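Local coordinates for protein nuclear RNA export factor 2 (Drosophila melanogaster, PDB 6MRK) that acts with Piwi and Nxt1 in the ovary to silence transposons cotranscriptionally, binds RNA and may take part in mRNA export from the nucleus, at residues G16-N21 with R176-A181; R24-E27 with F31-N34; S67-H72 with L132-P137; F164-A167 with K173-R176. One frame throughout, in Å; residues are numbered along the deposited sequence.

Contact 1: residues G16-N21 with R176-A181; sequences GAFLEN and RRLKIA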
# COMPACT_ATOMS: atom_id res chain seq x y z
N GLY A 16 2.89 0.19 -17.08
CA GLY A 16 4.10 0.83 -17.62
C GLY A 16 3.95 2.34 -17.71
O GLY A 16 4.91 3.04 -17.41
N ALA A 17 2.79 2.83 -18.13
CA ALA A 17 2.56 4.27 -18.37
C ALA A 17 2.69 5.04 -17.05
O ALA A 17 3.58 5.90 -16.97
CB ALA A 17 1.22 4.50 -19.02
N PHE A 18 1.85 4.75 -16.06
CA PHE A 18 1.81 5.52 -14.80
C PHE A 18 2.97 5.10 -13.89
O PHE A 18 3.76 5.96 -13.51
CB PHE A 18 0.47 5.35 -14.08
CG PHE A 18 0.53 5.74 -12.63
CD1 PHE A 18 0.89 7.02 -12.27
CD2 PHE A 18 0.27 4.82 -11.62
CE1 PHE A 18 0.97 7.40 -10.94
CE2 PHE A 18 0.36 5.19 -10.29
CZ PHE A 18 0.71 6.48 -9.96
N LEU A 19 3.03 3.82 -13.52
CA LEU A 19 3.89 3.31 -12.42
C LEU A 19 5.35 3.53 -12.81
O LEU A 19 6.09 4.16 -12.05
CB LEU A 19 3.57 1.83 -12.20
CG LEU A 19 3.99 1.23 -10.86
CD1 LEU A 19 3.53 2.08 -9.70
CD2 LEU A 19 3.43 -0.18 -10.73
N GLU A 20 5.71 3.10 -14.01
CA GLU A 20 7.11 3.12 -14.49
C GLU A 20 7.52 4.53 -14.92
O GLU A 20 8.72 4.74 -15.02
CB GLU A 20 7.31 2.06 -15.58
CG GLU A 20 7.13 0.64 -15.06
CD GLU A 20 7.16 -0.48 -16.09
OE1 GLU A 20 6.68 -1.60 -15.76
OE2 GLU A 20 7.65 -0.25 -17.22
N ASN A 21 6.61 5.48 -15.13
CA ASN A 21 7.02 6.89 -15.37
C ASN A 21 7.14 7.61 -14.01
O ASN A 21 8.18 8.25 -13.76
CB ASN A 21 6.06 7.64 -16.30
CG ASN A 21 6.29 7.30 -17.76
OD1 ASN A 21 7.42 7.03 -18.18
ND2 ASN A 21 5.24 7.28 -18.55
N ARG A 176 -7.59 11.54 -20.46
CA ARG A 176 -7.61 11.32 -18.99
C ARG A 176 -6.31 11.84 -18.37
O ARG A 176 -5.23 11.51 -18.85
CB ARG A 176 -7.83 9.84 -18.68
CG ARG A 176 -9.30 9.48 -18.48
CD ARG A 176 -9.62 8.06 -18.91
NE ARG A 176 -8.56 7.12 -18.56
CZ ARG A 176 -8.72 5.81 -18.45
NH1 ARG A 176 -7.68 5.06 -18.12
NH2 ARG A 176 -9.89 5.24 -18.65
N ARG A 177 -6.45 12.67 -17.35
CA ARG A 177 -5.35 13.07 -16.44
C ARG A 177 -5.44 12.16 -15.21
O ARG A 177 -6.57 11.90 -14.72
CB ARG A 177 -5.45 14.57 -16.13
CG ARG A 177 -4.60 15.04 -14.96
CD ARG A 177 -3.93 16.40 -15.14
NE ARG A 177 -4.85 17.49 -15.47
CZ ARG A 177 -4.82 18.22 -16.59
NH1 ARG A 177 -3.92 17.99 -17.53
NH2 ARG A 177 -5.71 19.18 -16.76
N LEU A 178 -4.31 11.62 -14.78
CA LEU A 178 -4.25 10.73 -13.60
C LEU A 178 -4.03 11.62 -12.38
O LEU A 178 -3.17 12.52 -12.47
CB LEU A 178 -3.14 9.70 -13.75
CG LEU A 178 -3.18 8.58 -12.71
CD1 LEU A 178 -2.96 7.22 -13.36
CD2 LEU A 178 -2.17 8.80 -11.60
N LYS A 179 -4.80 11.42 -11.33
CA LYS A 179 -4.55 12.11 -10.05
C LYS A 179 -4.39 11.04 -8.98
O LYS A 179 -5.15 10.06 -9.03
CB LYS A 179 -5.68 13.08 -9.69
CG LYS A 179 -5.68 14.45 -10.37
CD LYS A 179 -4.32 15.09 -10.51
CE LYS A 179 -4.31 16.53 -10.06
NZ LYS A 179 -3.08 17.21 -10.53
N ILE A 180 -3.45 11.22 -8.06
CA ILE A 180 -3.33 10.33 -6.88
C ILE A 180 -4.19 10.90 -5.75
O ILE A 180 -4.05 12.07 -5.40
CB ILE A 180 -1.86 10.13 -6.46
CG1 ILE A 180 -1.02 9.60 -7.62
CG2 ILE A 180 -1.82 9.18 -5.28
CD1 ILE A 180 0.45 9.83 -7.44
N ALA A 181 -5.06 10.05 -5.23
CA ALA A 181 -5.99 10.36 -4.13
C ALA A 181 -5.39 9.84 -2.82
O ALA A 181 -5.45 10.55 -1.82
CB ALA A 181 -7.32 9.74 -4.44
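Helix 12-27 and strand 176-188 run past each other with their backbones well separated: the nearest alpha carbons, CA of Phe-18 and CA of Leu-178, are 8.1 Å apart, and side chains fill the space between. Phe-18 reaches out from the helix with its CG anti to the backbone N (chi1 162°), which carries the ring to the strand. Leu-178 comes from the strand, and the two side chains cross at about a right angle. The methyl CD2 of Leu-178 sits over one face of the Phe-18 ring, 3.9 Å from its centroid, in a CH-pi contact; its other methyl, CD1, lies near the root of the aromatic side chain, 3.9 Å from Phe-18 CG. Ile-180, two residues along the strand, adds its CD1 at the ring edge, 4.2 Å from Phe-18 CZ. The leucine thus takes the face and the isoleucine the rim. The contact is wholly apolar and mostly buried. It packs the N-terminal helix on the curved sheet of the NTF2 domain. Around it, Phe-160 of strand 152-166 meets Phe-18 edge-to-face, Phe-164 packs against Leu-178, and Leu-19 turns to strands 104-119, 123-135 and 152-166.

Contact 2: residues R24-E27 with F31-N34; sequences REFE and FRHN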
# COMPACT_ATOMS: atom_id res chain seq x y z
N ARG A 24 10.26 6.39 -12.12
CA ARG A 24 11.48 6.96 -12.73
C ARG A 24 11.62 8.43 -12.32
O ARG A 24 12.75 8.86 -12.14
CB ARG A 24 11.47 6.81 -14.25
CG ARG A 24 12.11 5.52 -14.73
CD ARG A 24 11.73 5.22 -16.17
NE ARG A 24 12.08 3.87 -16.64
CZ ARG A 24 11.22 2.98 -17.16
NH1 ARG A 24 9.94 3.26 -17.28
NH2 ARG A 24 11.67 1.80 -17.57
N GLU A 25 10.52 9.16 -12.17
CA GLU A 25 10.58 10.62 -11.91
C GLU A 25 10.73 10.91 -10.41
O GLU A 25 11.10 12.05 -10.09
CB GLU A 25 9.32 11.29 -12.44
CG GLU A 25 9.42 12.80 -12.49
CD GLU A 25 8.44 13.42 -13.47
OE1 GLU A 25 7.66 12.65 -14.12
OE2 GLU A 25 8.44 14.66 -13.60
N PHE A 26 10.41 9.95 -9.54
CA PHE A 26 10.64 10.06 -8.07
C PHE A 26 12.14 9.92 -7.83
O PHE A 26 12.67 10.60 -6.95
CB PHE A 26 9.85 9.01 -7.29
CG PHE A 26 10.05 9.09 -5.80
CD1 PHE A 26 9.33 9.99 -5.04
CD2 PHE A 26 10.98 8.28 -5.16
CE1 PHE A 26 9.52 10.09 -3.67
CE2 PHE A 26 11.16 8.36 -3.79
CZ PHE A 26 10.44 9.28 -3.05
N GLU A 27 12.79 9.08 -8.64
CA GLU A 27 14.20 8.61 -8.49
C GLU A 27 15.13 9.78 -8.14
O GLU A 27 15.69 9.77 -7.02
CB GLU A 27 14.67 7.85 -9.73
CG GLU A 27 14.05 6.45 -9.82
CD GLU A 27 14.76 5.40 -10.65
OE1 GLU A 27 15.66 5.75 -11.44
OE2 GLU A 27 14.39 4.21 -10.51
N PHE A 31 14.68 16.73 -9.22
CA PHE A 31 13.54 17.04 -10.13
C PHE A 31 12.26 16.39 -9.59
O PHE A 31 11.26 16.25 -10.32
CB PHE A 31 13.90 16.64 -11.57
CG PHE A 31 15.23 17.19 -12.01
CD1 PHE A 31 15.44 18.56 -12.13
CD2 PHE A 31 16.31 16.34 -12.25
CE1 PHE A 31 16.68 19.06 -12.50
CE2 PHE A 31 17.54 16.85 -12.63
CZ PHE A 31 17.73 18.21 -12.75
N ARG A 32 12.27 16.05 -8.30
CA ARG A 32 11.18 15.28 -7.67
C ARG A 32 10.00 16.20 -7.35
O ARG A 32 8.88 15.68 -7.19
CB ARG A 32 11.70 14.62 -6.40
CG ARG A 32 10.68 13.67 -5.80
CD ARG A 32 11.26 13.13 -4.53
NE ARG A 32 12.33 12.18 -4.80
CZ ARG A 32 13.17 11.77 -3.88
NH1 ARG A 32 13.04 12.23 -2.66
NH2 ARG A 32 14.13 10.91 -4.17
N HIS A 33 10.22 17.51 -7.28
CA HIS A 33 9.15 18.53 -7.12
C HIS A 33 8.12 18.41 -8.26
O HIS A 33 6.96 18.84 -8.06
CB HIS A 33 9.74 19.94 -7.07
CG HIS A 33 10.50 20.39 -8.28
ND1 HIS A 33 11.79 19.98 -8.54
CD2 HIS A 33 10.17 21.23 -9.29
CE1 HIS A 33 12.22 20.52 -9.66
NE2 HIS A 33 11.24 21.30 -10.14
N ASN A 34 8.52 17.87 -9.42
CA ASN A 34 7.69 17.82 -10.65
C ASN A 34 6.60 16.76 -10.53
O ASN A 34 5.86 16.57 -11.51
CB ASN A 34 8.54 17.58 -11.90
CG ASN A 34 9.30 18.81 -12.31
OD1 ASN A 34 8.74 19.91 -12.34
ND2 ASN A 34 10.58 18.65 -12.61
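The carbonyl oxygen of Phe-26 is gripped by two nitrogens of one guanidinium. Arg-32 NE donates to Phe-26 O at 2.7 Å, with an N-H...O angle of 155°; the donor lies in the carbonyl plane and the oxygen nearly in the guanidinium plane. Arg-32 NH2 adds a weak bond to the same oxygen at 3.2 Å and a second weak one to Glu-27 O at 3.4 Å, so the edge of the guanidinium faces carbonyls near the C-terminal end of helix 12-27. Its flat face is used as well: the group lies on the ring of Phe-26 as a cation-pi stack, with centres 3.9 Å apart and planes only 8° from parallel. A bend at chi3 (-72°) in an otherwise extended arginine chain swings the guanidinium over the ring, while CD rests 3.6 Å from Phe-26 CE1. Further guanidinium bonds run from NH1 to Leu-99 O and Leu-102 O and from NH2 to Pro-103 O, tying the turn after the helix to the end of helix 92-99 and the loop leading into strand 104-119. Phe-26 also makes a cation-pi contact with Arg-158 of strand 152-166. A buried arginine is therefore satisfied by backbone carbonyls and an aromatic face; the electrostatics at the C-terminal end of a helix would probably favour its positive charge there.

Contact 3: residues S67-H72 with L132-P137; sequences SKYNRH and LRDEPP
Among residues 67-72, near the C-terminal end of helix 59-70, Tyr-69 makes the contact with Asp-134 of strand 123-135. Ser-67 comes first; its O accepts a bond from Arg-71 N at 2.9 Å, while its OG bonds to Gln-64 O. Lys-68 follows, packing on Pro-103. Then Tyr-69 points its ring at the strand, the CG anti to its carbonyl carbon (chi1 -60°), and meets Asp-134 coming from the opposite direction. The carboxylate oxygen OD2 sits at the ring edge, near its plane, 3.3 Å from Tyr-69 CE2; the ring and carboxylate planes are almost perpendicular, at 87°. Tyr-69 OH lies 3.4 Å from Asp-134 OD2, a weak hydrogen bond at most and not a settled one, as another acceptor is within reach of the hydroxyl. The stronger partner of Asp-134 is Arg-65, which forms a salt bridge to OD1 from the preceding turn of the helix. Here the helix packs against the curved sheet of the NTF2 domain, where Tyr-69 also touches Val-105 and Leu-47 of strands 104-119 and 44-49. Beyond it, Asn-70 lies against Cys-49, and His-72 N bonds to Tyr-69 O at 3.1 Å.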
# COMPACT_ATOMS: atom_id res chain seq x y z
N SER A 67 16.74 6.35 9.18
CA SER A 67 16.12 7.47 9.91
C SER A 67 15.54 8.49 8.91
O SER A 67 14.59 9.19 9.26
CB SER A 67 17.08 8.10 10.88
OG SER A 67 18.16 8.71 10.20
N LYS A 68 16.07 8.54 7.69
CA LYS A 68 15.62 9.48 6.65
C LYS A 68 14.14 9.22 6.36
O LYS A 68 13.42 10.19 6.03
CB LYS A 68 16.46 9.32 5.38
CG LYS A 68 17.95 9.55 5.56
CD LYS A 68 18.33 11.00 5.77
CE LYS A 68 19.82 11.16 6.02
NZ LYS A 68 20.12 12.30 6.92
N TYR A 69 13.72 7.96 6.45
CA TYR A 69 12.32 7.48 6.26
C TYR A 69 11.60 7.51 7.60
O TYR A 69 10.49 8.04 7.68
CB TYR A 69 12.28 6.07 5.68
CG TYR A 69 12.96 5.95 4.34
CD1 TYR A 69 12.32 6.35 3.18
CD2 TYR A 69 14.27 5.49 4.24
CE1 TYR A 69 12.95 6.27 1.95
CE2 TYR A 69 14.92 5.41 3.02
CZ TYR A 69 14.26 5.80 1.87
OH TYR A 69 14.87 5.70 0.64
N ASN A 70 12.24 6.93 8.62
CA ASN A 70 11.66 6.75 9.97
C ASN A 70 11.19 8.08 10.56
O ASN A 70 10.13 8.09 11.24
CB ASN A 70 12.64 6.09 10.93
CG ASN A 70 12.37 4.61 11.05
OD1 ASN A 70 11.26 4.22 11.44
ND2 ASN A 70 13.34 3.79 10.70
N ARG A 71 11.94 9.16 10.36
CA ARG A 71 11.60 10.46 11.01
C ARG A 71 10.20 10.91 10.59
O ARG A 71 9.64 11.78 11.27
CB ARG A 71 12.62 11.55 10.71
CG ARG A 71 12.89 11.79 9.23
CD ARG A 71 13.51 13.15 9.03
NE ARG A 71 14.77 13.25 9.78
CZ ARG A 71 15.98 13.50 9.26
NH1 ARG A 71 16.15 13.69 7.96
NH2 ARG A 71 17.01 13.56 10.08
N HIS A 72 9.64 10.33 9.53
CA HIS A 72 8.31 10.69 8.97
C HIS A 72 7.32 9.53 9.10
O HIS A 72 6.14 9.73 8.72
CB HIS A 72 8.44 11.03 7.49
CG HIS A 72 9.38 12.15 7.19
ND1 HIS A 72 9.10 13.45 7.57
CD2 HIS A 72 10.56 12.17 6.55
CE1 HIS A 72 10.08 14.23 7.19
NE2 HIS A 72 10.99 13.47 6.55
N LEU A 132 14.68 -1.26 -4.31
CA LEU A 132 15.36 -0.02 -4.73
C LEU A 132 16.67 0.12 -3.96
O LEU A 132 16.85 -0.54 -2.91
CB LEU A 132 14.45 1.20 -4.54
CG LEU A 132 13.81 1.41 -3.17
CD1 LEU A 132 14.79 1.99 -2.16
CD2 LEU A 132 12.61 2.35 -3.30
N ARG A 133 17.56 0.91 -4.53
CA ARG A 133 18.84 1.26 -3.87
C ARG A 133 18.68 2.68 -3.33
O ARG A 133 18.33 3.58 -4.12
CB ARG A 133 20.02 1.10 -4.83
CG ARG A 133 21.27 1.79 -4.33
CD ARG A 133 22.48 1.63 -5.22
NE ARG A 133 22.22 1.98 -6.62
CZ ARG A 133 22.30 1.15 -7.66
NH1 ARG A 133 22.66 -0.11 -7.50
NH2 ARG A 133 22.05 1.60 -8.88
N ASP A 134 18.86 2.84 -2.03
CA ASP A 134 19.02 4.16 -1.37
C ASP A 134 20.46 4.63 -1.62
O ASP A 134 21.43 3.87 -1.36
CB ASP A 134 18.64 4.11 0.12
CG ASP A 134 18.74 5.44 0.85
OD1 ASP A 134 19.56 6.29 0.44
OD2 ASP A 134 18.01 5.62 1.84
N GLU A 135 20.60 5.85 -2.13
CA GLU A 135 21.89 6.41 -2.57
C GLU A 135 22.19 7.62 -1.71
O GLU A 135 21.28 8.32 -1.28
CB GLU A 135 21.84 6.80 -4.03
CG GLU A 135 21.18 5.74 -4.87
CD GLU A 135 21.42 5.92 -6.35
OE1 GLU A 135 21.40 7.08 -6.79
OE2 GLU A 135 21.65 4.91 -7.03
N PRO A 136 23.48 7.92 -1.46
CA PRO A 136 23.83 9.04 -0.60
C PRO A 136 24.15 10.24 -1.49
O PRO A 136 24.41 10.06 -2.69
CB PRO A 136 25.03 8.42 0.10
CG PRO A 136 25.72 7.56 -0.98
CD PRO A 136 24.67 7.28 -2.04
N PRO A 137 24.15 11.49 -0.98
CA PRO A 137 24.61 12.61 -1.80
C PRO A 137 25.96 12.26 -2.46
O PRO A 137 26.84 13.09 -2.55
CB PRO A 137 24.67 13.75 -0.78
CG PRO A 137 23.57 13.40 0.20
CD PRO A 137 23.71 11.91 0.37

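Contact 4: residues F164-A167 with K173-R176; sequences FDEA and KRAR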
# COMPACT_ATOMS: atom_id res chain seq x y z
N PHE A 164 -9.33 9.22 -12.44
CA PHE A 164 -9.24 9.60 -13.87
C PHE A 164 -10.20 10.77 -14.10
O PHE A 164 -11.39 10.68 -13.75
CB PHE A 164 -9.56 8.35 -14.70
CG PHE A 164 -8.62 7.19 -14.54
CD1 PHE A 164 -7.32 7.36 -14.10
CD2 PHE A 164 -9.01 5.91 -14.90
CE1 PHE A 164 -6.45 6.29 -14.00
CE2 PHE A 164 -8.14 4.84 -14.79
CZ PHE A 164 -6.86 5.03 -14.34
N ASP A 165 -9.67 11.88 -14.61
CA ASP A 165 -10.41 13.13 -14.88
C ASP A 165 -10.18 13.52 -16.34
O ASP A 165 -9.02 13.41 -16.79
CB ASP A 165 -9.89 14.31 -14.05
CG ASP A 165 -9.56 13.99 -12.61
OD1 ASP A 165 -9.66 12.81 -12.24
OD2 ASP A 165 -9.20 14.92 -11.87
N GLU A 166 -11.20 14.02 -17.04
CA GLU A 166 -11.03 14.43 -18.46
C GLU A 166 -10.11 15.67 -18.46
O GLU A 166 -10.44 16.69 -17.81
CB GLU A 166 -12.37 14.59 -19.21
CG GLU A 166 -12.46 13.75 -20.50
CD GLU A 166 -12.50 12.22 -20.34
OE1 GLU A 166 -13.60 11.67 -20.06
OE2 GLU A 166 -11.43 11.55 -20.51
N ALA A 167 -8.93 15.52 -19.06
CA ALA A 167 -7.98 16.62 -19.29
C ALA A 167 -8.65 17.56 -20.28
O ALA A 167 -9.33 17.07 -21.22
CB ALA A 167 -6.66 16.09 -19.81
N LYS A 173 -11.08 16.56 -27.91
CA LYS A 173 -10.75 15.11 -27.79
C LYS A 173 -10.73 14.76 -26.31
O LYS A 173 -9.97 15.41 -25.56
CB LYS A 173 -9.38 14.79 -28.41
CG LYS A 173 -9.17 15.19 -29.87
CD LYS A 173 -10.34 14.84 -30.80
CE LYS A 173 -10.36 15.63 -32.10
NZ LYS A 173 -10.71 17.07 -31.88
N ARG A 174 -11.53 13.77 -25.90
CA ARG A 174 -11.51 13.24 -24.51
C ARG A 174 -10.08 12.74 -24.22
O ARG A 174 -9.52 12.02 -25.09
CB ARG A 174 -12.54 12.11 -24.32
CG ARG A 174 -13.94 12.41 -24.85
CD ARG A 174 -14.89 12.98 -23.81
NE ARG A 174 -15.04 12.05 -22.69
CZ ARG A 174 -16.05 12.01 -21.83
NH1 ARG A 174 -17.07 12.85 -21.92
NH2 ARG A 174 -16.04 11.11 -20.85
N ALA A 175 -9.50 13.14 -23.09
CA ALA A 175 -8.21 12.62 -22.57
C ALA A 175 -8.33 12.48 -21.06
O ALA A 175 -9.06 13.27 -20.47
CB ALA A 175 -7.08 13.55 -22.93
N ARG A 176 -7.59 11.54 -20.46
CA ARG A 176 -7.61 11.32 -18.99
C ARG A 176 -6.31 11.84 -18.37
O ARG A 176 -5.23 11.51 -18.85
CB ARG A 176 -7.83 9.84 -18.68
CG ARG A 176 -9.30 9.48 -18.48
CD ARG A 176 -9.62 8.06 -18.91
NE ARG A 176 -8.56 7.12 -18.56
CZ ARG A 176 -8.72 5.81 -18.45
NH1 ARG A 176 -7.68 5.06 -18.12
NH2 ARG A 176 -9.89 5.24 -18.65
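A beta-hairpin joins strands 152-166 and 176-188, and where the two strands meet the connecting loop Glu-166 faces Arg-176 as an antiparallel non-hydrogen-bonded pair, with CA atoms 4.7 Å apart. One step further toward the turn, Ala-167 N donates to Ala-175 O at 2.7 Å; the donor stands 39° out of the carbonyl plane, so the bond is tilted. The CB atoms of the same two alanines pack at 4.0 Å. Arg-176 reaches diagonally across to Phe-164. Bends at chi2 and chi3 bring its guanidinium flat onto the phenyl ring, the planes 16° apart and the centres 4.1 Å apart, in an off-centre cation-pi stack; NH1 comes closest, to Phe-164 CE2. This end of Arg-176 also makes a weak bond to Tyr-119. Glu-166, bent at chi2, forms a salt bridge through its OE1 with Arg-174 NH2 at 2.6 Å. The carboxylate is not laid edge-on to that guanidinium: OE1 lies over its face, the two planes being 43° apart. A stack and a salt bridge thus join the two arms beside the backbone bond, in an antiparallel beta-hairpin that links neighbouring strands of the NTF2 sheet, its loop end at the surface and far from the centre of the chain.

From the N terminus, helix 12-27 opens contact 1, which is closed much later by strand 176-188, 155 residues on, and so encloses contacts 2 and 3. Contact 2 is local, closing the turn that follows the helix. Contact 3 comes after it in series, bringing the end of helix 59-70 to strand 123-135 on the far side of the domain, about 24 Å from contact 1, centre to centre. Contact 4 closes the last short loop and shares Arg-176 with contact 1; there Arg-177 N and Asp-165 O continue the strand pairing. No contacts cross. Contacts 1 and 3 bring two helices to the sheet, contact 4 joins two of its strands, and contact 2 fastens the turn to the first helix.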